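Local coordinates for protein phage terminase large subunit (PDB 7KS4) that probably acts as the ATP-driven motor that packages viral DNA into empty capsids and as the nuclease that cuts the genome, this construct being its ATPase domain, at residues Asp149-Asp154 and Pro170-Arg175; Lys36-Cys41 and Trp178-Ser183. All coordinates share one frame; numbering follows the deposited sequence. Where two conformers were deposited one is given.

Interaction 1. Residues Asp149-Asp154 and Pro170-Arg175; sequences DFVILD and PTLSVR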
ATOM      1  N   ASP A 149       7.235  -6.978   9.111  1.00 34.88           N
ATOM      2  CA  ASP A 149       7.383  -5.613   9.577  1.00 35.95           C
ATOM      3  C   ASP A 149       6.415  -4.660   8.895  1.00 34.04           C
ATOM      4  O   ASP A 149       6.131  -3.586   9.440  1.00 33.32           O
ATOM      5  CB  ASP A 149       8.816  -5.146   9.349  1.00 38.57           C
ATOM      6  CG  ASP A 149       9.810  -6.055  10.008  1.00 41.98           C
ATOM      7  OD1 ASP A 149       9.892  -6.001  11.251  1.00 44.68           O
ATOM      8  OD2 ASP A 149      10.464  -6.852   9.298  1.00 42.30           O
ATOM      9  N   PHE A 150       5.911  -5.017   7.718  1.00 30.50           N
ATOM     10  CA  PHE A 150       4.956  -4.158   7.037  1.00 29.69           C
ATOM     11  C   PHE A 150       4.151  -4.996   6.058  1.00 29.76           C
ATOM     12  O   PHE A 150       4.596  -6.049   5.597  1.00 29.34           O
ATOM     13  CB  PHE A 150       5.648  -2.991   6.317  1.00 30.22           C
ATOM     14  CG  PHE A 150       6.536  -3.407   5.166  1.00 31.37           C
ATOM     15  CD1 PHE A 150       6.086  -3.304   3.853  1.00 31.60           C
ATOM     16  CD2 PHE A 150       7.825  -3.870   5.391  1.00 33.39           C
ATOM     17  CE1 PHE A 150       6.896  -3.668   2.782  1.00 32.72           C
ATOM     18  CE2 PHE A 150       8.652  -4.231   4.314  1.00 34.92           C
ATOM     19  CZ  PHE A 150       8.180  -4.129   3.012  1.00 34.07           C
ATOM     20  N   VAL A 151       2.959  -4.505   5.736  1.00 28.54           N
ATOM     21  CA  VAL A 151       2.101  -5.178   4.771  1.00 30.13           C
ATOM     22  C   VAL A 151       1.306  -4.123   4.025  1.00 28.29           C
ATOM     23  O   VAL A 151       0.914  -3.101   4.596  1.00 26.43           O
ATOM     24  CB  VAL A 151       1.164  -6.205   5.443  1.00 32.79           C
ATOM     25  CG1 VAL A 151       0.213  -5.515   6.414  1.00 32.06           C
ATOM     26  CG2 VAL A 151       0.392  -6.977   4.396  1.00 34.31           C
ATOM     27  N   ILE A 152       1.096  -4.370   2.736  1.00 28.05           N
ATOM     28  CA  ILE A 152       0.229  -3.554   1.898  1.00 29.55           C
ATOM     29  C   ILE A 152      -0.922  -4.428   1.437  1.00 30.00           C
ATOM     30  O   ILE A 152      -0.699  -5.514   0.888  1.00 31.57           O
ATOM     31  CB  ILE A 152       0.992  -2.978   0.691  1.00 29.72           C
ATOM     32  CG1 ILE A 152       2.151  -2.105   1.171  1.00 29.71           C
ATOM     33  CG2 ILE A 152       0.037  -2.193  -0.214  1.00 29.87           C
ATOM     34  CD1 ILE A 152       3.315  -2.034   0.184  1.00 30.40           C
ATOM     35  N   LEU A 153      -2.150  -3.960   1.666  1.00 30.02           N
ATOM     36  CA  LEU A 153      -3.347  -4.608   1.143  1.00 32.14           C
ATOM     37  C   LEU A 153      -3.857  -3.742   0.004  1.00 32.18           C
ATOM     38  O   LEU A 153      -4.274  -2.600   0.227  1.00 32.38           O
ATOM     39  CB  LEU A 153      -4.425  -4.787   2.212  1.00 32.22           C
ATOM     40  CG  LEU A 153      -4.283  -6.003   3.127  1.00 34.13           C
ATOM     41  CD1 LEU A 153      -3.103  -5.848   4.054  1.00 34.73           C
ATOM     42  CD2 LEU A 153      -5.567  -6.225   3.920  1.00 34.69           C
ATOM     43  N   ASP A 154      -3.812  -4.281  -1.207  1.00 32.94           N
ATOM     44  CA  ASP A 154      -4.282  -3.584  -2.397  1.00 34.38           C
ATOM     45  C   ASP A 154      -5.687  -4.067  -2.731  1.00 33.40           C
ATOM     46  O   ASP A 154      -5.990  -5.255  -2.597  1.00 32.35           O
ATOM     47  CB  ASP A 154      -3.339  -3.828  -3.572  1.00 37.79           C
ATOM     48  CG  ASP A 154      -3.618  -2.913  -4.750  1.00 40.70           C
ATOM     49  OD1 ASP A 154      -4.174  -1.814  -4.546  1.00 40.18           O
ATOM     50  OD2 ASP A 154      -3.267  -3.294  -5.880  1.00 44.21           O
ATOM     51  N   PRO A 170      -2.254 -10.967  12.959  1.00 47.13           N
ATOM     52  CA  PRO A 170      -1.496 -11.569  14.070  1.00 49.63           C
ATOM     53  C   PRO A 170       0.006 -11.448  13.904  1.00 52.97           C
ATOM     54  O   PRO A 170       0.702 -11.104  14.866  1.00 51.74           O
ATOM     55  CB  PRO A 170      -1.960 -13.035  14.059  1.00 50.85           C
ATOM     56  CG  PRO A 170      -3.285 -13.017  13.340  1.00 48.81           C
ATOM     57  CD  PRO A 170      -3.150 -11.940  12.310  1.00 46.57           C
ATOM     58  N   THR A 171       0.526 -11.710  12.704  1.00 69.38           N
ATOM     59  CA  THR A 171       1.966 -11.635  12.481  1.00 73.76           C
ATOM     60  C   THR A 171       2.474 -10.205  12.619  1.00 67.39           C
ATOM     61  O   THR A 171       3.556  -9.976  13.169  1.00 72.28           O
ATOM     62  CB  THR A 171       2.312 -12.188  11.099  1.00 77.81           C
ATOM     63  OG1 THR A 171       1.809 -11.306  10.089  1.00 75.33           O
ATOM     64  CG2 THR A 171       1.711 -13.574  10.904  1.00 82.34           C
ATOM     65  N   LEU A 172       1.712  -9.231  12.118  1.00 48.70           N
ATOM     66  CA  LEU A 172       2.107  -7.832  12.242  1.00 41.10           C
ATOM     67  C   LEU A 172       2.280  -7.427  13.696  1.00 46.40           C
ATOM     68  O   LEU A 172       3.285  -6.814  14.065  1.00 41.13           O
ATOM     69  CB  LEU A 172       1.062  -6.930  11.598  1.00 36.31           C
ATOM     70  CG  LEU A 172       1.184  -6.455  10.163  1.00 33.55           C
ATOM     71  CD1 LEU A 172       0.129  -5.373  10.010  1.00 31.45           C
ATOM     72  CD2 LEU A 172       2.568  -5.934   9.806  1.00 31.58           C
ATOM     73  N   SER A 173       1.284  -7.723  14.534  1.00 63.50           N
ATOM     74  CA  SER A 173       1.327  -7.275  15.921  1.00 72.37           C
ATOM     75  C   SER A 173       2.578  -7.768  16.636  1.00 74.84           C
ATOM     76  O   SER A 173       3.026  -7.142  17.604  1.00 77.48           O
ATOM     77  CB  SER A 173       0.075  -7.745  16.653  1.00 77.40           C
ATOM     78  OG  SER A 173      -1.085  -7.388  15.924  1.00 76.86           O
ATOM     79  N   VAL A 174       3.157  -8.877  16.172  1.00 74.21           N
ATOM     80  CA  VAL A 174       4.371  -9.415  16.784  1.00 74.88           C
ATOM     81  C   VAL A 174       5.479  -8.371  16.780  1.00 70.21           C
ATOM     82  O   VAL A 174       5.963  -7.946  17.837  1.00 73.33           O
ATOM     83  CB  VAL A 174       4.816 -10.691  16.050  1.00 77.13           C
ATOM     84  CG1 VAL A 174       6.167 -11.175  16.561  1.00 79.56           C
ATOM     85  CG2 VAL A 174       3.778 -11.759  16.218  1.00 79.97           C
ATOM     86  N   ARG A 175       5.926  -7.977  15.589  1.00 60.56           N
ATOM     87  CA  ARG A 175       6.979  -6.986  15.445  1.00 55.95           C
ATOM     88  C   ARG A 175       6.447  -5.563  15.447  1.00 50.12           C
ATOM     89  O   ARG A 175       7.177  -4.643  15.072  1.00 47.78           O
ATOM     90  CB  ARG A 175       7.767  -7.239  14.158  1.00 57.04           C
ATOM     91  CG  ARG A 175       9.045  -8.032  14.370  1.00 62.57           C
ATOM     92  CD  ARG A 175       9.425  -8.806  13.125  1.00 64.37           C
ATOM     93  NE  ARG A 175      10.834  -8.642  12.787  1.00 67.80           N
ATOM     94  CZ  ARG A 175      11.385  -9.062  11.652  1.00 70.13           C
ATOM     95  NH1 ARG A 175      10.644  -9.668  10.733  1.00 70.37           N
ATOM     96  NH2 ARG A 175      12.678  -8.871  11.430  1.00 71.85           N
TER
HETATM   97  O   HOH W   1       8.683  -4.071  12.790  1.00 41.97           O
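Leu-172, on the last turns of helix 161-175, reaches up to strand 150-153 and meets Val-151 through one methyl of each: Leu-172 CD1 lies 3.6 Å from Val-151 CG1. The two side chains cross at about a right angle. The torsion of Val-151 (chi1 63°) sets CG1 between its backbone N and carbonyl carbon, and it is this methyl that the leucine finds. The other leucine branch turns to the strand backbone, where CD2 comes within 4.0 Å of Phe-150 N. Here the packing is close and apolar, with Ala-179 and Trp-164 also touching Leu-172, so branched aliphatic residues suit the place.

Toward the solvent the contact changes character. Arg-175 sits exposed at the end of the helix and lays one face of its guanidinium over the carboxylate of Asp-149. The salt bridge joins Asp-149 OD2 to Arg-175 NH1 at 3.2 Å, but OD2 sits above the flat of the guanidinium, so the attraction is electrostatic and not a directed N-H bond; the two planes are 59° apart. Asp-149 OD2 has a firmer partner in the backbone N of Gln-67. A water completes the link, donating to Asp-149 OD1 at 2.7 Å and to Arg-175 O at 2.8 Å.

The chemistry therefore implies a helix seated on its strand by apolar contact, its outer end joined by a charge attraction that asks little of direction and by a water with two directed bonds.

Interaction 2. Residues Lys36-Cys41 and Trp178-Ser183; sequences KRRVAC and WALIIS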
ATOM      1  N   LYS A  36       0.335   3.347  12.423  1.00 32.86           N
ATOM      2  CA  LYS A  36       0.602   1.944  12.133  1.00 32.54           C
ATOM      3  C   LYS A  36      -0.485   1.314  11.275  1.00 29.02           C
ATOM      4  O   LYS A  36      -0.241   0.267  10.670  1.00 27.48           O
ATOM      5  CB  LYS A  36       0.767   1.163  13.439  1.00 37.96           C
ATOM      6  CG  LYS A  36       1.931   1.661  14.276  1.00 44.30           C
ATOM      7  CD  LYS A  36       2.961   0.572  14.522  1.00 50.72           C
ATOM      8  CE  LYS A  36       4.236   1.140  15.135  1.00 58.05           C
ATOM      9  NZ  LYS A  36       3.972   1.928  16.374  1.00 62.02           N
ATOM     10  N   ARG A  37      -1.665   1.934  11.197  1.00 28.16           N
ATOM     11  CA  ARG A  37      -2.751   1.488  10.329  1.00 28.70           C
ATOM     12  C   ARG A  37      -3.167   2.693   9.495  1.00 29.70           C
ATOM     13  O   ARG A  37      -3.880   3.576   9.980  1.00 29.50           O
ATOM     14  CB  ARG A  37      -3.932   0.943  11.126  1.00 28.98           C
ATOM     15  CG  ARG A  37      -3.567  -0.179  12.091  1.00 28.51           C
ATOM     16  CD  ARG A  37      -3.272  -1.490  11.370  1.00 28.54           C
ATOM     17  NE  ARG A  37      -2.913  -2.531  12.333  1.00 29.21           N
ATOM     18  CZ  ARG A  37      -1.668  -2.880  12.653  1.00 31.59           C
ATOM     19  NH1 ARG A  37      -0.629  -2.280  12.088  1.00 31.68           N
ATOM     20  NH2 ARG A  37      -1.460  -3.838  13.556  1.00 31.92           N
ATOM     21  N   ARG A  38      -2.710   2.724   8.252  1.00 27.94           N
ATOM     22  CA  ARG A  38      -3.091   3.753   7.295  1.00 28.23           C
ATOM     23  C   ARG A  38      -4.095   3.155   6.322  1.00 27.39           C
ATOM     24  O   ARG A  38      -3.811   2.133   5.682  1.00 27.42           O
ATOM     25  CB  ARG A  38      -1.862   4.276   6.557  1.00 28.73           C
ATOM     26  CG  ARG A  38      -0.936   5.114   7.427  1.00 30.61           C
ATOM     27  CD  ARG A  38       0.346   5.482   6.683  1.00 31.92           C
ATOM     28  NE  ARG A  38       1.236   4.339   6.493  1.00 30.28           N
ATOM     29  CZ  ARG A  38       2.370   4.378   5.791  1.00 31.56           C
ATOM     30  NH1 ARG A  38       2.753   5.500   5.187  1.00 33.06           N
ATOM     31  NH2 ARG A  38       3.118   3.290   5.680  1.00 31.27           N
ATOM     32  N   VAL A  39      -5.253   3.797   6.202  1.00 27.96           N
ATOM     33  CA  VAL A  39      -6.360   3.306   5.394  1.00 27.13           C
ATOM     34  C   VAL A  39      -6.663   4.389   4.365  1.00 28.54           C
ATOM     35  O   VAL A  39      -7.073   5.499   4.729  1.00 28.98           O
ATOM     36  CB  VAL A  39      -7.600   2.993   6.245  1.00 27.42           C
ATOM     37  CG1 VAL A  39      -8.663   2.284   5.412  1.00 27.58           C
ATOM     38  CG2 VAL A  39      -7.230   2.146   7.459  1.00 27.52           C
ATOM     39  N   ALA A  40      -6.473   4.077   3.084  1.00 30.02           N
ATOM     40  CA  ALA A  40      -6.695   5.041   2.010  1.00 29.94           C
ATOM     41  C   ALA A  40      -7.854   4.565   1.147  1.00 30.79           C
ATOM     42  O   ALA A  40      -7.751   3.542   0.461  1.00 31.23           O
ATOM     43  CB  ALA A  40      -5.434   5.238   1.169  1.00 31.46           C
ATOM     44  N   CYS A  41      -8.954   5.313   1.180  1.00 30.69           N
ATOM     45  CA  CYS A  41     -10.106   5.058   0.325  1.00 31.04           C
ATOM     46  C   CYS A  41     -10.054   6.101  -0.784  1.00 33.79           C
ATOM     47  O   CYS A  41     -10.456   7.249  -0.584  1.00 35.12           O
ATOM     48  CB  CYS A  41     -11.402   5.138   1.119  1.00 31.54           C
ATOM     49  SG  CYS A  41     -12.877   4.968   0.093  1.00 33.71           S
ATOM     50  N   TRP A 178       3.550  -2.249  10.513  1.00 28.65           N
ATOM     51  CA  TRP A 178       2.538  -1.334  10.019  1.00 28.57           C
ATOM     52  C   TRP A 178       1.831  -1.914   8.806  1.00 27.61           C
ATOM     53  O   TRP A 178       2.324  -2.819   8.131  1.00 26.50           O
ATOM     54  CB  TRP A 178       3.127   0.041   9.682  1.00 27.17           C
ATOM     55  CG  TRP A 178       4.248   0.117   8.658  1.00 27.21           C
ATOM     56  CD1 TRP A 178       5.579   0.301   8.924  1.00 28.57           C
ATOM     57  CD2 TRP A 178       4.130   0.078   7.227  1.00 27.40           C
ATOM     58  NE1 TRP A 178       6.291   0.375   7.753  1.00 29.56           N
ATOM     59  CE2 TRP A 178       5.427   0.240   6.696  1.00 28.92           C
ATOM     60  CE3 TRP A 178       3.055  -0.084   6.342  1.00 27.10           C
ATOM     61  CZ2 TRP A 178       5.682   0.222   5.331  1.00 28.34           C
ATOM     62  CZ3 TRP A 178       3.307  -0.092   4.989  1.00 28.28           C
ATOM     63  CH2 TRP A 178       4.613   0.067   4.491  1.00 28.49           C
ATOM     64  N   ALA A 179       0.636  -1.386   8.562  1.00 25.67           N
ATOM     65  CA  ALA A 179      -0.200  -1.817   7.459  1.00 25.35           C
ATOM     66  C   ALA A 179      -0.640  -0.584   6.703  1.00 24.89           C
ATOM     67  O   ALA A 179      -1.046   0.409   7.319  1.00 26.04           O
ATOM     68  CB  ALA A 179      -1.425  -2.596   7.939  1.00 26.34           C
ATOM     69  N   LEU A 180      -0.541  -0.652   5.382  1.00 24.61           N
ATOM     70  CA  LEU A 180      -1.132   0.321   4.474  1.00 26.21           C
ATOM     71  C   LEU A 180      -2.261  -0.382   3.727  1.00 25.72           C
ATOM     72  O   LEU A 180      -2.014  -1.277   2.914  1.00 24.67           O
ATOM     73  CB  LEU A 180      -0.077   0.873   3.521  1.00 25.98           C
ATOM     74  CG  LEU A 180      -0.558   1.845   2.452  1.00 25.98           C
ATOM     75  CD1 LEU A 180      -1.249   3.064   3.059  1.00 26.81           C
ATOM     76  CD2 LEU A 180       0.641   2.251   1.598  1.00 25.76           C
ATOM     77  N   ILE A 181      -3.495   0.026   4.009  1.00 24.65           N
ATOM     78  CA  ILE A 181      -4.704  -0.654   3.557  1.00 26.50           C
ATOM     79  C   ILE A 181      -5.384   0.279   2.573  1.00 26.61           C
ATOM     80  O   ILE A 181      -5.939   1.309   2.970  1.00 27.94           O
ATOM     81  CB  ILE A 181      -5.618  -1.000   4.738  1.00 26.34           C
ATOM     82  CG1 ILE A 181      -4.833  -1.846   5.751  1.00 25.96           C
ATOM     83  CG2 ILE A 181      -6.880  -1.726   4.271  1.00 27.23           C
ATOM     84  CD1 ILE A 181      -5.554  -2.046   7.076  1.00 27.90           C
ATOM     85  N   ILE A 182      -5.361  -0.083   1.299  1.00 28.46           N
ATOM     86  CA  ILE A 182      -5.743   0.820   0.219  0.63 30.40           C
ATOM     87  C   ILE A 182      -6.782   0.130  -0.652  1.00 30.93           C
ATOM     88  O   ILE A 182      -6.674  -1.064  -0.941  1.00 32.46           O
ATOM     89  CB  ILE A 182      -4.520   1.261  -0.621  0.63 31.14           C
ATOM     90  CG1 ILE A 182      -3.841   0.060  -1.280  0.63 32.52           C
ATOM     91  CG2 ILE A 182      -3.530   1.984   0.264  0.63 31.54           C
ATOM     92  CD1 ILE A 182      -2.594   0.405  -2.090  0.63 34.33           C
ATOM     93  N   SER A 183      -7.797   0.884  -1.067  1.00 31.04           N
ATOM     94  CA  SER A 183      -8.835   0.289  -1.899  1.00 30.35           C
ATOM     95  C   SER A 183      -9.751   1.361  -2.462  1.00 30.26           C
ATOM     96  O   SER A 183      -9.905   2.436  -1.879  1.00 30.21           O
ATOM     97  CB  SER A 183      -9.679  -0.714  -1.098  1.00 31.45           C
ATOM     98  OG  SER A 183     -10.472  -1.527  -1.950  1.00 32.57           O
TER
HETATM   99  O   HOH W   2       0.870   2.277   8.246  1.00 29.59           O
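Arg-38 leaves its strand beside Leu-180 and ends over the indole of Trp-178. Its CB packs 3.8 Å from Leu-180 CD1. Beyond CG and CD, the chain bends at chi3 (-71°) and brings NE to a water 2.7 Å away; the same water lies 2.8 Å from Ala-179 O. At the tip, NH1 bonds to Ile-30 O, whereas NH2 forms a salt bridge with Glu-55 and another with a sulfate ion probably taken up from the crystallisation liquor. NH2 also stands over the face of the Trp-178 ring, 3.4 Å from CE3. With the guanidinium and ring planes 80° apart, this cation-pi contact is made by the guanidinium edge. Arginine suits a buried spot with so many partners, and tryptophan offers it a broad pi face while its NE1 bonds to Glu-59.

The backbones run parallel, their axes 4.7 Å apart. Five nearly straight backbone bonds join them, from Ala-179 N to Lys-36 O at 2.8 Å through to Ser-183 N on Ala-40 O at 3.1 Å. Lys-36 O also accepts from Arg-37 NH1, from the opposite face of its carbonyl plane. In the conformer given, the small Ala-40 CB packs against Ile-182 CG2.

Buried and parallel, with apolar residues at its middle, the pair belongs to the central sheet of a P-loop ASCE ATPase: strand 37-42 leads into the ADP-binding loop, and Ser-183 approaches the predicted catalytic Glu-155.

The centres of the two interactions lie 11 Å apart, and the same mixed sheet carries both. Across it, strands 150-153, 178-183 and 37-42 are consecutive, so 178-183 is the shared middle strand: probable backbone bonds from Leu-180 N to Val-151 O and from Ile-182 N to Leu-153 O tie interaction 2 to interaction 1. Along the chain, interaction 1 is nested within the long loop that interaction 2 closes, and helix 161-175 crosses over between strands 150-153 and 178-183 as a beta-alpha-beta unit. The strand of the predicted Walker B motif, which reaches on to Asp-154 and Glu-155, is thus separated by one inserted strand from strand 37-42, which leads into the nucleotide-binding loop: the ASCE arrangement.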